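Long-range contact in putative phosphosugar isomerase (Silicibacter pomeroyi DSS-3, PDB 3FJ1), which is of unconfirmed function but, as a protein built from two SIS domains, probably binds phosphosugars or related carbohydrate derivatives: residues D85-S99 with T111-T125. Numbering follows the deposited sequence.
Sequences DARLRLDRALCLAVS and TRNAGRDGALCVALT
Cys95 beside Cys121 and Ala97 beside Ala123 mark the pairing of two neighbouring parallel strands, 93-99 and 120-125, in a right-handed beta-alpha-beta crossover of the first SIS domain, whose five-stranded parallel sheet has the flavodoxin-like strand order 2-1-3-4-5. The connection runs through helix 105-116, and the contact illustrates how such a unit is closed twice: by the strands and by the loop 85-92, which leads into strand 93-99 and is fastened to the end of the helix. Along the strands the ladder is regular; Val122 N gives an almost straight bond (172°) to Cys95 O at 2.9 Å. One face of the sheet carries Leu94, Leu96, Val122 and Leu124, with Leu94 CD1 reaching across to Val122 CG2 (3.5 Å) beneath helix 8-41. On the other, small residues let the helix lie close: Cys95 SG, turned anti to its own nitrogen (chi1 178°), meets Ala114 CB, and Ala97 CB packs against Thr111 OG1, a hydroxyl already bonded to Ile107 O. The helix ends in a Schellman motif with Gly118 as its C-prime residue; Gly118, at positive phi, lies with its CA 3.4 Å from Asp91 OD1.

Beyond the strands, charge takes over. Arg116 holds Asp117 side-on, NE to OD1 and NH2 to OD2, while its NH1 forms a salt bridge with Asp85 OD1 (2.8 Å), which also accepts from Asn113 ND2. The guanidinium of Arg87 lies flat over that of Arg116, centres 3.7 Å apart, a like-charged stack that the two aspartates probably make tolerable. A leucine in place of Arg116 would probably leave both carboxylates without their shared cation and Arg87 without the flat surface it rests on. Asp117 also fastens the loop through its backbone, Leu90 N bonding to Asp117 O, and through its carboxylate: OD2 takes Leu88 N at 3.0 Å from the face opposite to that approached by Arg116 NH2.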
loop_
_atom_site.group_PDB
_atom_site.type_symbol
_atom_site.label_atom_id
_atom_site.label_comp_id
_atom_site.label_asym_id
_atom_site.label_seq_id
_atom_site.Cartn_x
_atom_site.Cartn_y
_atom_site.Cartn_z
ATOM N N ASP A 85 -10.848 13.016 12.490
ATOM C CA ASP A 85 -11.892 13.884 11.930
ATOM C C ASP A 85 -11.276 15.147 11.323
ATOM O O ASP A 85 -11.699 16.259 11.629
ATOM C CB ASP A 85 -12.933 14.248 12.994
ATOM C CG ASP A 85 -14.177 14.883 12.413
ATOM O OD1 ASP A 85 -14.485 14.681 11.219
ATOM O OD2 ASP A 85 -14.862 15.576 13.201
ATOM N N ALA A 86 -10.267 14.971 10.474
ATOM C CA ALA A 86 -9.614 16.069 9.816
ATOM C C ALA A 86 -10.522 16.645 8.730
ATOM O O ALA A 86 -11.363 15.938 8.112
ATOM C CB ALA A 86 -8.243 15.621 9.220
ATOM N N ARG A 87 -10.362 17.946 8.515
ATOM C CA ARG A 87 -11.047 18.649 7.449
ATOM C C ARG A 87 -10.124 18.656 6.244
ATOM O O ARG A 87 -9.039 19.242 6.302
ATOM C CB ARG A 87 -11.350 20.086 7.880
ATOM C CG ARG A 87 -12.379 20.135 8.971
ATOM C CD ARG A 87 -13.778 20.082 8.416
ATOM N NE ARG A 87 -14.756 19.940 9.492
ATOM C CZ ARG A 87 -16.036 20.302 9.394
ATOM N NH1 ARG A 87 -16.508 20.875 8.289
ATOM N NH2 ARG A 87 -16.849 20.122 10.429
ATOM N N LEU A 88 -10.535 17.974 5.181
ATOM C CA LEU A 88 -9.772 17.902 3.939
ATOM C C LEU A 88 -10.344 18.859 2.891
ATOM O O LEU A 88 -11.501 19.282 2.976
ATOM C CB LEU A 88 -9.757 16.459 3.391
ATOM C CG LEU A 88 -9.098 15.395 4.298
ATOM C CD1 LEU A 88 -9.043 14.073 3.597
ATOM C CD2 LEU A 88 -7.701 15.826 4.684
ATOM N N ARG A 89 -9.498 19.232 1.939
ATOM C CA ARG A 89 -9.894 20.072 0.817
ATOM C C ARG A 89 -10.217 19.137 -0.324
ATOM O O ARG A 89 -9.321 18.687 -1.043
ATOM C CB ARG A 89 -8.774 21.047 0.476
ATOM C CG ARG A 89 -8.577 22.007 1.628
ATOM C CD ARG A 89 -7.290 22.807 1.576
ATOM N NE ARG A 89 -7.123 23.532 0.317
ATOM C CZ ARG A 89 -6.267 24.537 0.137
ATOM N NH1 ARG A 89 -5.522 24.988 1.138
ATOM N NH2 ARG A 89 -6.188 25.117 -1.048
ATOM N N LEU A 90 -11.510 18.820 -0.471
ATOM C CA LEU A 90 -11.956 17.862 -1.480
ATOM C C LEU A 90 -12.954 18.411 -2.522
ATOM O O LEU A 90 -13.595 17.636 -3.245
ATOM C CB LEU A 90 -12.506 16.604 -0.801
ATOM C CG LEU A 90 -11.482 15.797 0.008
ATOM C CD1 LEU A 90 -12.162 14.646 0.779
ATOM C CD2 LEU A 90 -10.422 15.256 -0.907
ATOM N N ASP A 91 -13.058 19.743 -2.619
ATOM C CA ASP A 91 -13.879 20.364 -3.643
ATOM C C ASP A 91 -13.254 19.899 -4.977
ATOM O O ASP A 91 -12.050 19.723 -5.071
ATOM C CB ASP A 91 -13.813 21.908 -3.541
ATOM C CG ASP A 91 -14.407 22.462 -2.233
ATOM O OD1 ASP A 91 -15.427 21.961 -1.697
ATOM O OD2 ASP A 91 -13.851 23.465 -1.732
ATOM N N ARG A 92 -14.045 19.703 -6.013
ATOM C CA ARG A 92 -13.465 19.255 -7.298
ATOM C C ARG A 92 -12.970 17.805 -7.307
ATOM O O ARG A 92 -12.317 17.383 -8.268
ATOM C CB ARG A 92 -12.280 20.140 -7.755
ATOM C CG ARG A 92 -12.519 21.643 -7.787
ATOM C CD ARG A 92 -13.516 22.056 -8.846
ATOM N NE ARG A 92 -13.739 23.506 -8.835
ATOM C CZ ARG A 92 -14.711 24.133 -9.490
ATOM N NH1 ARG A 92 -15.585 23.457 -10.235
ATOM N NH2 ARG A 92 -14.817 25.453 -9.390
ATOM N N ALA A 93 -13.253 17.037 -6.251
ATOM C CA ALA A 93 -12.823 15.644 -6.207
ATOM C C ALA A 93 -14.005 14.690 -6.385
ATOM O O ALA A 93 -15.131 15.001 -5.961
ATOM C CB ALA A 93 -12.160 15.351 -4.858
ATOM N N LEU A 94 -13.731 13.565 -7.031
ATOM C CA LEU A 94 -14.610 12.384 -7.010
ATOM C C LEU A 94 -14.083 11.566 -5.832
ATOM O O LEU A 94 -12.867 11.305 -5.750
ATOM C CB LEU A 94 -14.426 11.520 -8.255
ATOM C CG LEU A 94 -14.953 10.064 -8.251
ATOM C CD1 LEU A 94 -16.476 9.995 -8.000
ATOM C CD2 LEU A 94 -14.678 9.312 -9.563
ATOM N N CYS A 95 -14.948 11.156 -4.921
ATOM C CA CYS A 95 -14.550 10.188 -3.903
ATOM C C CYS A 95 -15.215 8.842 -4.232
ATOM O O CYS A 95 -16.441 8.729 -4.230
ATOM C CB CYS A 95 -14.925 10.638 -2.507
ATOM S SG CYS A 95 -14.475 9.399 -1.244
ATOM N N LEU A 96 -14.397 7.822 -4.505
ATOM C CA LEU A 96 -14.895 6.525 -4.868
ATOM C C LEU A 96 -14.732 5.570 -3.674
ATOM O O LEU A 96 -13.605 5.296 -3.279
ATOM C CB LEU A 96 -14.124 6.036 -6.081
ATOM C CG LEU A 96 -14.654 4.807 -6.749
ATOM C CD1 LEU A 96 -16.067 5.020 -7.322
ATOM C CD2 LEU A 96 -13.659 4.413 -7.839
ATOM N N ALA A 97 -15.847 5.121 -3.109
ATOM C CA ALA A 97 -15.825 4.203 -1.968
ATOM C C ALA A 97 -16.182 2.797 -2.469
ATOM O O ALA A 97 -17.153 2.628 -3.202
ATOM C CB ALA A 97 -16.787 4.652 -0.895
ATOM N N VAL A 98 -15.405 1.786 -2.099
ATOM C CA VAL A 98 -15.700 0.418 -2.565
ATOM C C VAL A 98 -15.835 -0.507 -1.351
ATOM O O VAL A 98 -14.920 -0.584 -0.552
ATOM C CB VAL A 98 -14.601 -0.069 -3.494
ATOM C CG1 VAL A 98 -14.925 -1.469 -4.007
ATOM C CG2 VAL A 98 -14.376 0.939 -4.659
ATOM N N SER A 99 -16.974 -1.190 -1.207
ATOM C CA SER A 99 -17.187 -2.062 -0.061
ATOM C C SER A 99 -18.277 -3.061 -0.361
ATOM O O SER A 99 -19.367 -2.634 -0.721
ATOM C CB SER A 99 -17.645 -1.232 1.137
ATOM O OG SER A 99 -18.059 -2.056 2.210
ATOM N N THR A 111 -16.098 8.279 3.876
ATOM C CA THR A 111 -16.959 8.657 2.759
ATOM C C THR A 111 -17.890 9.816 3.138
ATOM O O THR A 111 -18.044 10.750 2.360
ATOM C CB THR A 111 -17.739 7.464 2.195
ATOM O OG1 THR A 111 -16.829 6.393 1.906
ATOM C CG2 THR A 111 -18.508 7.881 0.937
ATOM N N ARG A 112 -18.412 9.791 4.360
ATOM C CA ARG A 112 -19.262 10.868 4.859
ATOM C C ARG A 112 -18.482 12.187 4.935
ATOM O O ARG A 112 -18.957 13.237 4.480
ATOM C CB ARG A 112 -19.843 10.516 6.245
ATOM C CG ARG A 112 -20.718 11.621 6.839
ATOM C CD ARG A 112 -21.399 11.212 8.154
ATOM N NE ARG A 112 -20.436 11.001 9.244
ATOM C CZ ARG A 112 -20.170 9.831 9.836
ATOM N NH1 ARG A 112 -20.803 8.709 9.484
ATOM N NH2 ARG A 112 -19.247 9.779 10.809
ATOM N N ASN A 113 -17.284 12.126 5.502
ATOM C CA ASN A 113 -16.423 13.301 5.650
ATOM C C ASN A 113 -16.000 13.861 4.306
ATOM O O ASN A 113 -15.905 15.091 4.121
ATOM C CB ASN A 113 -15.178 12.992 6.516
ATOM C CG ASN A 113 -15.476 13.071 8.031
ATOM O OD1 ASN A 113 -16.651 13.023 8.457
ATOM N ND2 ASN A 113 -14.416 13.163 8.848
ATOM N N ALA A 114 -15.697 12.960 3.382
ATOM C CA ALA A 114 -15.313 13.380 2.025
ATOM C C ALA A 114 -16.405 14.283 1.414
ATOM O O ALA A 114 -16.086 15.323 0.839
ATOM C CB ALA A 114 -15.057 12.173 1.152
ATOM N N GLY A 115 -17.668 13.853 1.517
ATOM C CA GLY A 115 -18.833 14.628 1.052
ATOM C C GLY A 115 -18.950 15.957 1.773
ATOM O O GLY A 115 -19.115 17.003 1.152
ATOM N N ARG A 116 -18.848 15.922 3.101
ATOM C CA ARG A 116 -18.855 17.126 3.906
ATOM C C ARG A 116 -17.783 18.111 3.403
ATOM O O ARG A 116 -18.010 19.316 3.333
ATOM C CB ARG A 116 -18.563 16.754 5.376
ATOM C CG ARG A 116 -18.507 17.932 6.397
ATOM C CD ARG A 116 -17.780 17.547 7.668
ATOM N NE ARG A 116 -16.354 17.305 7.467
ATOM C CZ ARG A 116 -15.544 16.750 8.373
ATOM N NH1 ARG A 116 -16.015 16.383 9.548
ATOM N NH2 ARG A 116 -14.263 16.540 8.105
ATOM N N ASP A 117 -16.621 17.575 3.046
ATOM C CA ASP A 117 -15.479 18.367 2.599
ATOM C C ASP A 117 -15.386 18.663 1.090
ATOM O O ASP A 117 -14.321 19.128 0.601
ATOM C CB ASP A 117 -14.211 17.733 3.133
ATOM C CG ASP A 117 -14.153 17.747 4.652
ATOM O OD1 ASP A 117 -14.918 18.512 5.282
ATOM O OD2 ASP A 117 -13.346 16.969 5.218
ATOM N N GLY A 118 -16.499 18.437 0.390
ATOM C CA GLY A 118 -16.666 18.862 -1.005
ATOM C C GLY A 118 -16.690 17.861 -2.124
ATOM O O GLY A 118 -16.965 18.248 -3.266
ATOM N N ALA A 119 -16.392 16.600 -1.830
ATOM C CA ALA A 119 -16.274 15.579 -2.875
ATOM C C ALA A 119 -17.643 15.100 -3.337
ATOM O O ALA A 119 -18.633 15.193 -2.579
ATOM C CB ALA A 119 -15.459 14.373 -2.382
ATOM N N LEU A 120 -17.685 14.616 -4.573
ATOM C CA LEU A 120 -18.846 13.917 -5.134
ATOM C C LEU A 120 -18.591 12.464 -4.773
ATOM O O LEU A 120 -17.691 11.828 -5.321
ATOM C CB LEU A 120 -18.943 14.082 -6.667
ATOM C CG LEU A 120 -20.065 13.295 -7.359
ATOM C CD1 LEU A 120 -21.414 13.817 -6.912
ATOM C CD2 LEU A 120 -19.951 13.389 -8.879
ATOM N N CYS A 121 -19.352 11.939 -3.823
ATOM C CA CYS A 121 -19.133 10.556 -3.361
ATOM C C CYS A 121 -19.969 9.535 -4.112
ATOM O O CYS A 121 -21.199 9.668 -4.188
ATOM C CB CYS A 121 -19.386 10.456 -1.853
ATOM S SG CYS A 121 -18.353 11.622 -0.948
ATOM N N VAL A 122 -19.287 8.540 -4.682
ATOM C CA VAL A 122 -19.890 7.437 -5.418
ATOM C C VAL A 122 -19.480 6.138 -4.739
ATOM O O VAL A 122 -18.283 5.919 -4.512
ATOM C CB VAL A 122 -19.400 7.417 -6.887
ATOM C CG1 VAL A 122 -19.979 6.239 -7.669
ATOM C CG2 VAL A 122 -19.722 8.748 -7.597
ATOM N N ALA A 123 -20.453 5.294 -4.390
ATOM C CA ALA A 123 -20.175 4.014 -3.742
ATOM C C ALA A 123 -20.369 2.869 -4.723
ATOM O O ALA A 123 -21.374 2.843 -5.440
ATOM C CB ALA A 123 -21.085 3.804 -2.528
ATOM N N LEU A 124 -19.398 1.947 -4.752
ATOM C CA LEU A 124 -19.477 0.686 -5.487
ATOM C C LEU A 124 -19.685 -0.388 -4.390
ATOM O O LEU A 124 -18.802 -0.632 -3.568
ATOM C CB LEU A 124 -18.203 0.390 -6.272
ATOM C CG LEU A 124 -17.732 1.443 -7.286
ATOM C CD1 LEU A 124 -16.539 0.929 -8.122
ATOM C CD2 LEU A 124 -18.848 1.918 -8.179
ATOM N N THR A 125 -20.874 -0.972 -4.362
ATOM C CA THR A 125 -21.275 -1.864 -3.267
ATOM C C THR A 125 -22.269 -2.915 -3.736
ATOM O O THR A 125 -22.955 -2.718 -4.759
ATOM C CB THR A 125 -21.844 -1.040 -2.036
ATOM O OG1 THR A 125 -22.158 -1.898 -0.934
ATOM C CG2 THR A 125 -23.072 -0.237 -2.369
HETATM O O HOH W 1 -11.973 13.507 7.464
HETATM O O HOH W 2 -15.389 21.064 5.549
HETATM O O HOH W 3 -16.480 17.647 -6.137
#